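Local coordinates for NleG5-1 effector (Enterobacteria phage YYZ-2008, PDB 5VGC), which probably acts as a ubiquitin-protein transferase with a RING-related domain, and binds calcium ions in the crystal, at residues V4-Y9 against S15-I20; P144-E149 against K170-H175; L134-S139 against G208-K213; T84-S89 against R93-L98. The protein carries 1 engineered substitution. All coordinates share one frame; numbering follows the deposited sequence.

Interaction 1: residues V4-Y9 against S15-I20; sequences VDLTPY and SFLSDI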
loop_
_atom_site.group_PDB
_atom_site.type_symbol
_atom_site.label_atom_id
_atom_site.label_comp_id
_atom_site.label_asym_id
_atom_site.label_seq_id
_atom_site.Cartn_x
_atom_site.Cartn_y
_atom_site.Cartn_z
ATOM N N VAL A 4 34.253 6.744 -19.119
ATOM C CA VAL A 4 34.614 5.349 -18.701
ATOM C C VAL A 4 34.437 4.375 -19.877
ATOM O O VAL A 4 33.420 4.412 -20.556
ATOM C CB VAL A 4 33.767 4.881 -17.482
ATOM C CG1 VAL A 4 34.095 3.436 -17.110
ATOM C CG2 VAL A 4 33.967 5.809 -16.289
ATOM N N ASP A 5 35.429 3.506 -20.100
ATOM C CA ASP A 5 35.327 2.445 -21.119
ATOM C C ASP A 5 35.302 1.044 -20.498
ATOM O O ASP A 5 36.080 0.732 -19.589
ATOM C CB ASP A 5 36.449 2.552 -22.163
ATOM C CG ASP A 5 37.804 2.127 -21.634
ATOM O OD1 ASP A 5 38.178 2.571 -20.529
ATOM O OD2 ASP A 5 38.499 1.347 -22.331
ATOM N N LEU A 6 34.393 0.216 -21.002
ATOM C CA LEU A 6 34.230 -1.162 -20.548
ATOM C C LEU A 6 34.544 -2.214 -21.620
ATOM O O LEU A 6 34.404 -3.417 -21.356
ATOM C CB LEU A 6 32.814 -1.362 -19.996
ATOM C CG LEU A 6 32.433 -0.435 -18.839
ATOM C CD1 LEU A 6 30.989 -0.685 -18.420
ATOM C CD2 LEU A 6 33.381 -0.602 -17.659
ATOM N N THR A 7 34.985 -1.777 -22.804
ATOM C CA THR A 7 35.451 -2.688 -23.862
ATOM C C THR A 7 36.429 -3.750 -23.320
ATOM O O THR A 7 36.241 -4.938 -23.608
ATOM C CB THR A 7 36.087 -1.937 -25.062
ATOM O OG1 THR A 7 35.350 -0.737 -25.340
ATOM C CG2 THR A 7 36.117 -2.828 -26.301
ATOM N N PRO A 8 37.451 -3.335 -22.521
ATOM C CA PRO A 8 38.275 -4.295 -21.770
ATOM C C PRO A 8 37.541 -5.521 -21.191
ATOM O O PRO A 8 38.072 -6.635 -21.259
ATOM C CB PRO A 8 38.835 -3.442 -20.614
ATOM C CG PRO A 8 38.822 -2.036 -21.108
ATOM C CD PRO A 8 37.987 -1.965 -22.358
ATOM N N TYR A 9 36.343 -5.309 -20.642
ATOM C CA TYR A 9 35.572 -6.377 -20.002
ATOM C C TYR A 9 34.591 -7.096 -20.944
ATOM O O TYR A 9 33.867 -7.976 -20.483
ATOM C CB TYR A 9 34.836 -5.820 -18.775
ATOM C CG TYR A 9 35.736 -5.081 -17.803
ATOM C CD1 TYR A 9 35.925 -3.704 -17.904
ATOM C CD2 TYR A 9 36.394 -5.756 -16.779
ATOM C CE1 TYR A 9 36.747 -3.020 -17.020
ATOM C CE2 TYR A 9 37.225 -5.080 -15.888
ATOM C CZ TYR A 9 37.391 -3.712 -16.007
ATOM O OH TYR A 9 38.202 -3.024 -15.132
ATOM N N SER A 15 25.901 -12.209 -23.978
ATOM C CA SER A 15 25.328 -10.885 -23.643
ATOM C C SER A 15 25.787 -10.277 -22.297
ATOM O O SER A 15 25.251 -9.240 -21.874
ATOM C CB SER A 15 23.801 -10.935 -23.734
ATOM O OG SER A 15 23.296 -12.199 -23.356
ATOM N N PHE A 16 26.782 -10.882 -21.645
ATOM C CA PHE A 16 27.398 -10.312 -20.428
ATOM C C PHE A 16 28.896 -9.963 -20.594
ATOM O O PHE A 16 29.581 -10.449 -21.474
ATOM C CB PHE A 16 27.192 -11.235 -19.220
ATOM C CG PHE A 16 27.626 -12.656 -19.444
ATOM C CD1 PHE A 16 28.924 -13.049 -19.162
ATOM C CD2 PHE A 16 26.733 -13.602 -19.936
ATOM C CE1 PHE A 16 29.324 -14.360 -19.361
ATOM C CE2 PHE A 16 27.122 -14.914 -20.139
ATOM C CZ PHE A 16 28.422 -15.295 -19.855
ATOM N N LEU A 17 29.361 -9.097 -19.706
ATOM C CA LEU A 17 30.746 -8.695 -19.562
ATOM C C LEU A 17 31.391 -9.445 -18.388
ATOM O O LEU A 17 30.686 -10.006 -17.513
ATOM C CB LEU A 17 30.825 -7.195 -19.247
ATOM C CG LEU A 17 29.964 -6.212 -20.027
ATOM C CD1 LEU A 17 30.039 -4.846 -19.360
ATOM C CD2 LEU A 17 30.418 -6.104 -21.466
ATOM N N SER A 18 32.726 -9.409 -18.362
ATOM C CA SER A 18 33.516 -10.040 -17.300
ATOM C C SER A 18 33.414 -9.293 -15.973
ATOM O O SER A 18 32.936 -8.147 -15.926
ATOM C CB SER A 18 34.994 -10.109 -17.700
ATOM O OG SER A 18 35.167 -10.857 -18.885
ATOM N N ASP A 19 33.885 -9.954 -14.913
ATOM C CA ASP A 19 33.851 -9.432 -13.538
ATOM C C ASP A 19 34.561 -8.067 -13.413
ATOM O O ASP A 19 35.790 -7.988 -13.290
ATOM C CB ASP A 19 34.472 -10.474 -12.572
ATOM C CG ASP A 19 34.112 -10.238 -11.101
ATOM O OD1 ASP A 19 33.533 -9.180 -10.760
ATOM O OD2 ASP A 19 34.423 -11.132 -10.283
ATOM N N ILE A 20 33.760 -7.002 -13.457
ATOM C CA ILE A 20 34.238 -5.616 -13.305
ATOM C C ILE A 20 34.625 -5.330 -11.832
ATOM O O ILE A 20 33.934 -5.798 -10.918
ATOM C CB ILE A 20 33.148 -4.613 -13.789
ATOM C CG1 ILE A 20 32.916 -4.744 -15.295
ATOM C CG2 ILE A 20 33.504 -3.148 -13.486
ATOM C CD1 ILE A 20 31.670 -4.037 -15.784
#

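Interaction 2: residues P144-E149 against K170-H175; sequences PVTLCE and KMALIH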
loop_
_atom_site.group_PDB
_atom_site.type_symbol
_atom_site.label_atom_id
_atom_site.label_comp_id
_atom_site.label_asym_id
_atom_site.label_seq_id
_atom_site.Cartn_x
_atom_site.Cartn_y
_atom_site.Cartn_z
ATOM N N PRO A 144 -20.241 22.337 -6.262
ATOM C CA PRO A 144 -18.907 22.739 -5.742
ATOM C C PRO A 144 -17.753 22.498 -6.712
ATOM O O PRO A 144 -16.718 23.154 -6.579
ATOM C CB PRO A 144 -18.733 21.902 -4.483
ATOM C CG PRO A 144 -20.082 21.365 -4.154
ATOM C CD PRO A 144 -20.816 21.238 -5.464
ATOM N N VAL A 145 -17.934 21.586 -7.680
ATOM C CA VAL A 145 -16.933 21.322 -8.695
ATOM C C VAL A 145 -17.096 22.285 -9.877
ATOM O O VAL A 145 -16.167 23.022 -10.181
ATOM C CB VAL A 145 -16.981 19.844 -9.152
ATOM C CG1 VAL A 145 -15.932 19.563 -10.221
ATOM C CG2 VAL A 145 -16.771 18.914 -7.967
ATOM N N THR A 146 -18.245 22.288 -10.548
ATOM C CA THR A 146 -18.412 23.147 -11.755
ATOM C C THR A 146 -18.587 24.629 -11.431
ATOM O O THR A 146 -18.353 25.465 -12.304
ATOM C CB THR A 146 -19.629 22.766 -12.608
ATOM O OG1 THR A 146 -20.766 22.784 -11.756
ATOM C CG2 THR A 146 -19.450 21.395 -13.227
ATOM N N LEU A 147 -19.006 24.948 -10.202
ATOM C CA LEU A 147 -19.371 26.325 -9.808
ATOM C C LEU A 147 -20.560 26.870 -10.641
ATOM O O LEU A 147 -20.653 28.063 -10.879
ATOM C CB LEU A 147 -18.161 27.268 -9.862
ATOM C CG LEU A 147 -16.874 26.816 -9.137
ATOM C CD1 LEU A 147 -15.731 27.789 -9.422
ATOM C CD2 LEU A 147 -17.056 26.664 -7.631
ATOM N N CYS A 148 -21.454 25.971 -11.067
ATOM C CA CYS A 148 -22.634 26.307 -11.865
ATOM C C CYS A 148 -23.819 25.542 -11.342
ATOM O O CYS A 148 -23.664 24.568 -10.649
ATOM C CB CYS A 148 -22.429 25.904 -13.325
ATOM S SG CYS A 148 -21.206 26.869 -14.182
ATOM N N GLU A 149 -25.011 25.985 -11.692
ATOM C CA GLU A 149 -26.201 25.182 -11.439
ATOM C C GLU A 149 -26.238 24.093 -12.500
ATOM O O GLU A 149 -26.260 24.405 -13.685
ATOM C CB GLU A 149 -27.480 26.025 -11.486
ATOM C CG GLU A 149 -28.717 25.234 -11.075
ATOM C CD GLU A 149 -29.995 25.964 -11.341
ATOM O OE1 GLU A 149 -30.105 27.081 -10.818
ATOM O OE2 GLU A 149 -30.888 25.432 -12.060
ATOM N N LYS A 170 -23.941 15.899 -12.140
ATOM C CA LYS A 170 -23.835 14.479 -12.456
ATOM C C LYS A 170 -22.522 14.136 -13.173
ATOM O O LYS A 170 -21.775 13.217 -12.756
ATOM C CB LYS A 170 -25.025 14.081 -13.318
ATOM C CG LYS A 170 -25.145 12.594 -13.624
ATOM C CD LYS A 170 -26.246 12.381 -14.633
ATOM C CE LYS A 170 -26.242 10.938 -15.079
ATOM N NZ LYS A 170 -27.145 10.709 -16.233
ATOM N N MET A 171 -22.241 14.880 -14.245
ATOM C CA MET A 171 -21.029 14.695 -15.042
ATOM C C MET A 171 -19.774 14.845 -14.175
ATOM O O MET A 171 -18.798 14.084 -14.344
ATOM C CB MET A 171 -20.989 15.686 -16.225
ATOM C CG MET A 171 -22.098 15.510 -17.273
ATOM S SD MET A 171 -22.177 16.693 -18.666
ATOM C CE MET A 171 -22.893 18.125 -17.862
ATOM N N ALA A 172 -19.808 15.812 -13.246
ATOM C CA ALA A 172 -18.697 16.045 -12.326
ATOM C C ALA A 172 -18.537 14.857 -11.395
ATOM O O ALA A 172 -17.422 14.381 -11.182
ATOM C CB ALA A 172 -18.913 17.311 -11.526
ATOM N N LEU A 173 -19.653 14.375 -10.845
ATOM C CA LEU A 173 -19.580 13.192 -9.970
ATOM C C LEU A 173 -19.017 11.950 -10.710
ATOM O O LEU A 173 -18.135 11.214 -10.188
ATOM C CB LEU A 173 -20.952 12.884 -9.359
ATOM C CG LEU A 173 -20.940 12.380 -7.921
ATOM C CD1 LEU A 173 -20.242 13.386 -7.014
ATOM C CD2 LEU A 173 -22.376 12.129 -7.486
ATOM N N ILE A 174 -19.526 11.743 -11.931
ATOM C CA ILE A 174 -18.989 10.699 -12.802
ATOM C C ILE A 174 -17.462 10.852 -13.018
ATOM O O ILE A 174 -16.699 9.847 -12.940
ATOM C CB ILE A 174 -19.749 10.621 -14.129
ATOM C CG1 ILE A 174 -21.148 10.029 -13.849
ATOM C CG2 ILE A 174 -18.978 9.741 -15.148
ATOM C CD1 ILE A 174 -22.123 10.119 -15.004
ATOM N N HIS A 175 -17.023 12.084 -13.269
ATOM C CA HIS A 175 -15.602 12.391 -13.396
ATOM C C HIS A 175 -14.821 12.105 -12.111
ATOM O O HIS A 175 -13.728 11.531 -12.173
ATOM C CB HIS A 175 -15.407 13.841 -13.816
ATOM C CG HIS A 175 -13.977 14.246 -13.962
ATOM N ND1 HIS A 175 -13.321 15.009 -13.021
ATOM C CD2 HIS A 175 -13.082 14.013 -14.951
ATOM C CE1 HIS A 175 -12.080 15.224 -13.419
ATOM N NE2 HIS A 175 -11.911 14.633 -14.589
#

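Interaction 3: residues L134-S139 against G208-K213; sequences LQVPES and GNFVLK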
loop_
_atom_site.group_PDB
_atom_site.type_symbol
_atom_site.label_atom_id
_atom_site.label_comp_id
_atom_site.label_asym_id
_atom_site.label_seq_id
_atom_site.Cartn_x
_atom_site.Cartn_y
_atom_site.Cartn_z
ATOM N N LEU A 134 -36.608 23.200 -6.361
ATOM C CA LEU A 134 -35.947 23.349 -5.090
ATOM C C LEU A 134 -36.116 24.792 -4.672
ATOM O O LEU A 134 -35.773 25.689 -5.430
ATOM C CB LEU A 134 -34.456 23.027 -5.213
ATOM C CG LEU A 134 -34.078 21.699 -5.850
ATOM C CD1 LEU A 134 -32.590 21.670 -6.040
ATOM C CD2 LEU A 134 -34.549 20.537 -5.003
ATOM N N GLN A 135 -36.648 25.012 -3.469
ATOM C CA GLN A 135 -36.799 26.357 -2.904
ATOM C C GLN A 135 -35.660 26.596 -1.908
ATOM O O GLN A 135 -35.815 26.388 -0.706
ATOM C CB GLN A 135 -38.172 26.500 -2.248
ATOM C CG GLN A 135 -39.350 26.363 -3.214
ATOM C CD GLN A 135 -39.624 27.627 -4.027
ATOM O OE1 GLN A 135 -38.708 28.269 -4.545
ATOM N NE2 GLN A 135 -40.901 27.981 -4.145
ATOM N N VAL A 136 -34.509 27.019 -2.432
ATOM C CA VAL A 136 -33.300 27.207 -1.641
ATOM C C VAL A 136 -32.519 28.408 -2.155
ATOM O O VAL A 136 -32.804 28.921 -3.235
ATOM C CB VAL A 136 -32.373 25.959 -1.692
ATOM C CG1 VAL A 136 -33.165 24.687 -1.411
ATOM C CG2 VAL A 136 -31.631 25.832 -3.027
ATOM N N PRO A 137 -31.518 28.857 -1.390
ATOM C CA PRO A 137 -30.709 29.942 -1.905
ATOM C C PRO A 137 -29.727 29.528 -2.996
ATOM O O PRO A 137 -29.273 28.369 -3.069
ATOM C CB PRO A 137 -29.948 30.443 -0.656
ATOM C CG PRO A 137 -30.642 29.827 0.509
ATOM C CD PRO A 137 -31.125 28.520 -0.010
ATOM N N GLU A 138 -29.378 30.513 -3.809
ATOM C CA GLU A 138 -28.579 30.294 -4.997
ATOM C C GLU A 138 -27.343 29.435 -4.678
ATOM O O GLU A 138 -27.053 28.489 -5.406
ATOM C CB GLU A 138 -28.224 31.631 -5.671
ATOM C CG GLU A 138 -28.607 31.694 -7.149
ATOM C CD GLU A 138 -27.483 31.246 -8.071
ATOM O OE1 GLU A 138 -27.595 30.156 -8.692
ATOM O OE2 GLU A 138 -26.480 31.994 -8.168
ATOM N N SER A 139 -26.652 29.724 -3.576
ATOM C CA SER A 139 -25.451 28.992 -3.219
ATOM C C SER A 139 -25.667 27.467 -3.166
ATOM O O SER A 139 -24.749 26.721 -3.523
ATOM C CB SER A 139 -24.846 29.514 -1.901
ATOM O OG SER A 139 -25.558 29.032 -0.777
ATOM N N GLY A 208 -29.358 25.644 7.138
ATOM C CA GLY A 208 -28.886 26.250 5.883
ATOM C C GLY A 208 -28.278 25.265 4.892
ATOM O O GLY A 208 -27.380 25.609 4.119
ATOM N N ASN A 209 -28.783 24.036 4.921
ATOM C CA ASN A 209 -28.226 22.931 4.169
ATOM C C ASN A 209 -29.317 21.929 3.871
ATOM O O ASN A 209 -30.369 21.895 4.536
ATOM C CB ASN A 209 -27.092 22.237 4.976
ATOM C CG ASN A 209 -25.730 22.895 4.785
ATOM O OD1 ASN A 209 -25.324 23.177 3.662
ATOM N ND2 ASN A 209 -25.015 23.138 5.887
ATOM N N PHE A 210 -29.059 21.106 2.857
ATOM C CA PHE A 210 -29.846 19.922 2.624
ATOM C C PHE A 210 -29.466 18.890 3.677
ATOM O O PHE A 210 -28.297 18.541 3.777
ATOM C CB PHE A 210 -29.567 19.343 1.262
ATOM C CG PHE A 210 -30.066 20.158 0.111
ATOM C CD1 PHE A 210 -31.393 20.117 -0.250
ATOM C CD2 PHE A 210 -29.189 20.914 -0.657
ATOM C CE1 PHE A 210 -31.868 20.846 -1.340
ATOM C CE2 PHE A 210 -29.645 21.641 -1.754
ATOM C CZ PHE A 210 -30.987 21.610 -2.094
ATOM N N VAL A 211 -30.451 18.423 4.450
ATOM C CA VAL A 211 -30.257 17.382 5.464
ATOM C C VAL A 211 -30.991 16.121 5.040
ATOM O O VAL A 211 -32.059 16.203 4.403
ATOM C CB VAL A 211 -30.747 17.799 6.860
ATOM C CG1 VAL A 211 -30.445 16.722 7.902
ATOM C CG2 VAL A 211 -30.120 19.122 7.268
ATOM N N LEU A 212 -30.404 14.961 5.370
ATOM C CA LEU A 212 -31.034 13.665 5.128
ATOM C C LEU A 212 -32.334 13.536 5.929
ATOM O O LEU A 212 -32.478 14.160 6.982
ATOM C CB LEU A 212 -30.110 12.512 5.505
ATOM C CG LEU A 212 -28.854 12.204 4.692
ATOM C CD1 LEU A 212 -28.315 10.820 5.006
ATOM C CD2 LEU A 212 -29.120 12.315 3.209
ATOM N N LYS A 213 -33.270 12.730 5.419
ATOM C CA LYS A 213 -34.608 12.611 6.035
ATOM C C LYS A 213 -34.634 11.676 7.252
ATOM O O LYS A 213 -33.880 10.704 7.327
ATOM C CB LYS A 213 -35.674 12.195 5.011
ATOM C CG LYS A 213 -36.146 13.333 4.110
ATOM C CD LYS A 213 -37.455 12.980 3.412
ATOM C CE LYS A 213 -37.887 14.039 2.408
ATOM N NZ LYS A 213 -38.492 15.232 3.059
#

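Interaction 4: residues T84-S89 against R93-L98; sequences TLNHGS and REVTVL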
loop_
_atom_site.group_PDB
_atom_site.type_symbol
_atom_site.label_atom_id
_atom_site.label_comp_id
_atom_site.label_asym_id
_atom_site.label_seq_id
_atom_site.Cartn_x
_atom_site.Cartn_y
_atom_site.Cartn_z
ATOM N N THR A 84 24.254 -5.017 -13.236
ATOM C CA THR A 84 25.500 -5.001 -12.482
ATOM C C THR A 84 25.526 -3.820 -11.515
ATOM O O THR A 84 25.905 -3.984 -10.360
ATOM C CB THR A 84 26.733 -4.997 -13.416
ATOM O OG1 THR A 84 26.604 -6.054 -14.380
ATOM C CG2 THR A 84 28.006 -5.201 -12.625
ATOM N N LEU A 85 25.105 -2.650 -11.985
ATOM C CA LEU A 85 24.981 -1.461 -11.118
ATOM C C LEU A 85 23.871 -1.502 -10.039
ATOM O O LEU A 85 24.109 -1.116 -8.897
ATOM C CB LEU A 85 24.775 -0.200 -11.970
ATOM C CG LEU A 85 25.948 0.209 -12.848
ATOM C CD1 LEU A 85 25.514 1.278 -13.843
ATOM C CD2 LEU A 85 27.084 0.711 -11.975
ATOM N N ASN A 86 22.672 -1.954 -10.395
ATOM C CA ASN A 86 21.493 -1.761 -9.536
ATOM C C ASN A 86 21.398 -2.704 -8.336
ATOM O O ASN A 86 21.943 -3.814 -8.354
ATOM C CB ASN A 86 20.216 -1.886 -10.380
ATOM C CG ASN A 86 20.038 -0.722 -11.350
ATOM O OD1 ASN A 86 20.632 0.347 -11.187
ATOM N ND2 ASN A 86 19.211 -0.926 -12.362
ATOM N N HIS A 87 20.683 -2.262 -7.303
ATOM C CA HIS A 87 20.381 -3.117 -6.152
ATOM C C HIS A 87 19.406 -4.214 -6.589
ATOM O O HIS A 87 18.493 -3.962 -7.387
ATOM C CB HIS A 87 19.758 -2.339 -5.002
ATOM C CG HIS A 87 20.592 -1.199 -4.510
ATOM N ND1 HIS A 87 21.586 -1.338 -3.562
ATOM C CD2 HIS A 87 20.560 0.112 -4.831
ATOM C CE1 HIS A 87 22.138 -0.162 -3.333
ATOM N NE2 HIS A 87 21.536 0.736 -4.092
ATOM N N GLY A 88 19.623 -5.424 -6.072
ATOM C CA GLY A 88 18.850 -6.599 -6.463
ATOM C C GLY A 88 19.097 -7.124 -7.872
ATOM O O GLY A 88 18.373 -7.988 -8.343
ATOM N N SER A 89 20.124 -6.608 -8.544
ATOM C CA SER A 89 20.448 -6.989 -9.918
ATOM C C SER A 89 19.252 -6.797 -10.858
ATOM O O SER A 89 19.016 -7.588 -11.779
ATOM C CB SER A 89 20.997 -8.431 -9.950
ATOM O OG SER A 89 21.985 -8.612 -8.922
ATOM N N ARG A 93 13.702 -1.090 -16.060
ATOM C CA ARG A 93 12.311 -1.434 -16.370
ATOM C C ARG A 93 11.645 -2.114 -15.153
ATOM O O ARG A 93 10.533 -1.727 -14.720
ATOM C CB ARG A 93 12.289 -2.320 -17.610
ATOM C CG ARG A 93 11.025 -2.261 -18.460
ATOM C CD ARG A 93 10.945 -3.443 -19.416
ATOM N NE ARG A 93 10.966 -4.685 -18.639
ATOM C CZ ARG A 93 9.925 -5.250 -18.025
ATOM N NH1 ARG A 93 10.124 -6.377 -17.342
ATOM N NH2 ARG A 93 8.697 -4.719 -18.085
ATOM N N GLU A 94 12.332 -3.105 -14.585
ATOM C CA GLU A 94 11.809 -3.834 -13.418
ATOM C C GLU A 94 11.615 -2.906 -12.235
ATOM O O GLU A 94 10.594 -2.976 -11.515
ATOM C CB GLU A 94 12.745 -4.988 -13.036
ATOM C CG GLU A 94 12.775 -6.132 -14.045
ATOM C CD GLU A 94 13.980 -7.053 -13.893
ATOM O OE1 GLU A 94 15.028 -6.593 -13.380
ATOM O OE2 GLU A 94 13.887 -8.243 -14.292
ATOM N N VAL A 95 12.597 -2.026 -12.052
ATOM C CA VAL A 95 12.533 -0.986 -11.018
ATOM C C VAL A 95 11.250 -0.158 -11.209
ATOM O O VAL A 95 10.436 -0.033 -10.275
ATOM C CB VAL A 95 13.794 -0.092 -11.047
ATOM C CG1 VAL A 95 13.659 1.095 -10.096
ATOM C CG2 VAL A 95 15.034 -0.894 -10.698
ATOM N N THR A 96 11.071 0.373 -12.428
ATOM C CA THR A 96 9.859 1.111 -12.756
ATOM C C THR A 96 8.594 0.284 -12.458
ATOM O O THR A 96 7.649 0.810 -11.867
ATOM C CB THR A 96 9.858 1.625 -14.223
ATOM O OG1 THR A 96 10.878 2.620 -14.383
ATOM C CG2 THR A 96 8.500 2.225 -14.640
ATOM N N VAL A 97 8.569 -0.993 -12.847
ATOM C CA VAL A 97 7.373 -1.807 -12.544
ATOM C C VAL A 97 7.142 -1.877 -11.033
ATOM O O VAL A 97 6.011 -1.668 -10.532
ATOM C CB VAL A 97 7.470 -3.235 -13.162
ATOM C CG1 VAL A 97 6.391 -4.182 -12.626
ATOM C CG2 VAL A 97 7.383 -3.151 -14.683
ATOM N N LEU A 98 8.203 -2.158 -10.291
ATOM C CA LEU A 98 8.038 -2.274 -8.832
ATOM C C LEU A 98 7.544 -0.966 -8.211
ATOM O O LEU A 98 6.618 -0.961 -7.358
ATOM C CB LEU A 98 9.346 -2.725 -8.172
ATOM C CG LEU A 98 9.758 -4.152 -8.489
ATOM C CD1 LEU A 98 11.128 -4.390 -7.907
ATOM C CD2 LEU A 98 8.756 -5.166 -7.946
#

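Interaction 1: residues V4-Y9 against S15-I20
Tyr-9 meets the chain from Leu-17 to Ile-20 with its ring and its carbonyl oxygen alike. Ile-20 lies over one ring face: its CG1 sits 3.8 Å from Tyr-9 CG, offset toward the rim, and 4.0 Å from the ring centroid in a CH-pi contact, the two side chains crossing at about a right angle. A chi1 of -52° sets Tyr-9 CG beside the backbone nitrogen and brings the ring up against Ile-20 CG1. The backbone oxygen of Tyr-9 accepts a nearly straight hydrogen bond from Ser-18 N, 2.8 Å away, with the donor in the carbonyl plane and an N-H...O angle of 172°. Leu-6 and Leu-17 add apolar contacts: Leu-6 CD1 stands 4.4 Å from Leu-17 CD1, while Leu-6 CD2 reaches Ile-20 CD1. A short 3-10 turn, closed by Tyr-9 N to Leu-6 O, brings Leu-6 and Tyr-9 round to the same partner. Leu-6 and Leu-17 also pack on Leu-41, and Ile-20 on Leu-25. This is an irregular N-terminal segment that doubles back on itself, joined by one backbone hydrogen bond and packed on strand 37-41 and helices 22-34 and 68-85.

Interaction 2: residues P144-E149 against K170-H175
Val-145 and Thr-146 turn toward the methyl of Ala-172, in the first turn of helix 170-178, and make a small apolar contact with it. Val-145 CG1 and Ala-172 CB are 4.0 Å apart, and Val-145 CB stands equally near that methyl, so the valine presents one flank of its branch. CG1 extends opposite the backbone nitrogen (chi1 180°), beside the carbonyl carbon. Thr-146 adds its methyl from the neighbouring position, CG2 lying 4.5 Å from Ala-172 CB, a looser touch. Ala-172 is the buried partner, and its CA and that of Val-145 are the nearest such pair between the two segments.

This pairing of a loop with the helix that follows a beta-hairpin fits the RING/U-box architecture assigned to the family. In relatives, the first loop and the central helix flank the groove that receives the E2 enzyme, and segments 144-149 and 170-175 probably correspond to them.

The polar interactions do not join the two segments. Thr-146 OG1 accepts a weak bond from Cys-148 N at 3.3 Å, bent to 143° at the hydrogen, which ties the loop back on itself just after the residues that touch the helix. On the helical side, Ile-174 N bonds to Lys-170 O and His-175 N to Met-171 O. Charges lead elsewhere: Lys-170 NZ forms a salt bridge with Glu-123, and Glu-149 OE1 forms one with Arg-141.

Interaction 3: residues L134-S139 against G208-K213
Phe-210 points the far end of its ring at Val-136 and Leu-134, two residues of the extended chain leading into helix 138-141. The approach to the ring is oblique. Val-136 comes nearer: its CG1 stands 3.8 Å from Phe-210 CZ and 4.1 Å from Phe-210 CE1, so this one methyl lies beside the CZ corner, and the two side chains cross at about a right angle. Leu-134 meets the same corner with a branch end, CD1 being 4.3 Å from Phe-210 CZ. Although the first bond of the Phe-210 side chain does not head for the other segment, placing CG anti to the carbonyl carbon (chi1 -70°) swings the ring across to it. The contact is purely apolar, and both Phe-210 and Leu-134 are buried. Phe-155 meets the Phe-210 ring with its plane tilted by about 55°, Leu-140 packs on it as well, and Val-136 also touches Phe-203. Just ahead of the phenylalanine, Gly-208, with positive phi, and Asn-209 both face Asp-204. That is a G1 beta bulge, in the antiparallel hairpin of strands 201-204 and 209-212 in the RING-related domain.

Interaction 4: residues T84-S89 against R93-L98
Glu-94 is the first residue of the helical segment to face the turn at 84-89, and it approaches with its carboxylate. Its OE1 lies 4.4 Å from Ser-89 O, too far for a direct bond, and both atoms are acceptors. Arg-83 bridges them, its NH1 forming a salt bridge with Glu-94 OE1 and a hydrogen bond with Ser-89 O, while OE1 also takes the N-H of Thr-91, consistent with one half of a capping box at the start of helix 92-102.

One residue on, Val-95 turns toward Asn-86, where the preceding helix ends. Val-95 CG2 is 4.5 Å from Asn-86 ND2, a loose touch between a methyl and an amide nitrogen. The amide has its own polar partners, Phe-57 N for OD1 and Leu-90 O for ND2, which would fix its rotation.

Further along, Val-97 N bonds to Arg-93 O and Leu-98 N to Glu-94 O, both at 2.8 Å, so the helix is regular through this part. Val-95 and Leu-98 pack on Leu-110 of the second subunit, and His-87 stacks on Tyr-113 of that subunit, so this bend takes part in the contact between the two subunits.

The two segments touch little directly. What joins them is mostly polar and indirect: one arginine spans the serine carbonyl and the glutamate, and its positive charge probably stabilises the carboxylate.

From the N terminus, interaction 1 closes first, joining the ends of a short loop with five residues between its segments and laying it against strand 37-41 and helix 22-34. Interaction 4 follows, across the bend between helices 68-85 and 92-102; its centre is about 19 Å from that of interaction 1, on the same side of the chain's centre. Interactions 2 and 3 lie on the opposite side, in the RING-related region. Interaction 3 closes a long loop of 68 residues, bringing strand 209-212 to the chain before helix 138-141, and interaction 2 nests inside it, joining a loop to helix 170-178. Their centres are about 17 Å apart. None of the contacts cross along the chain.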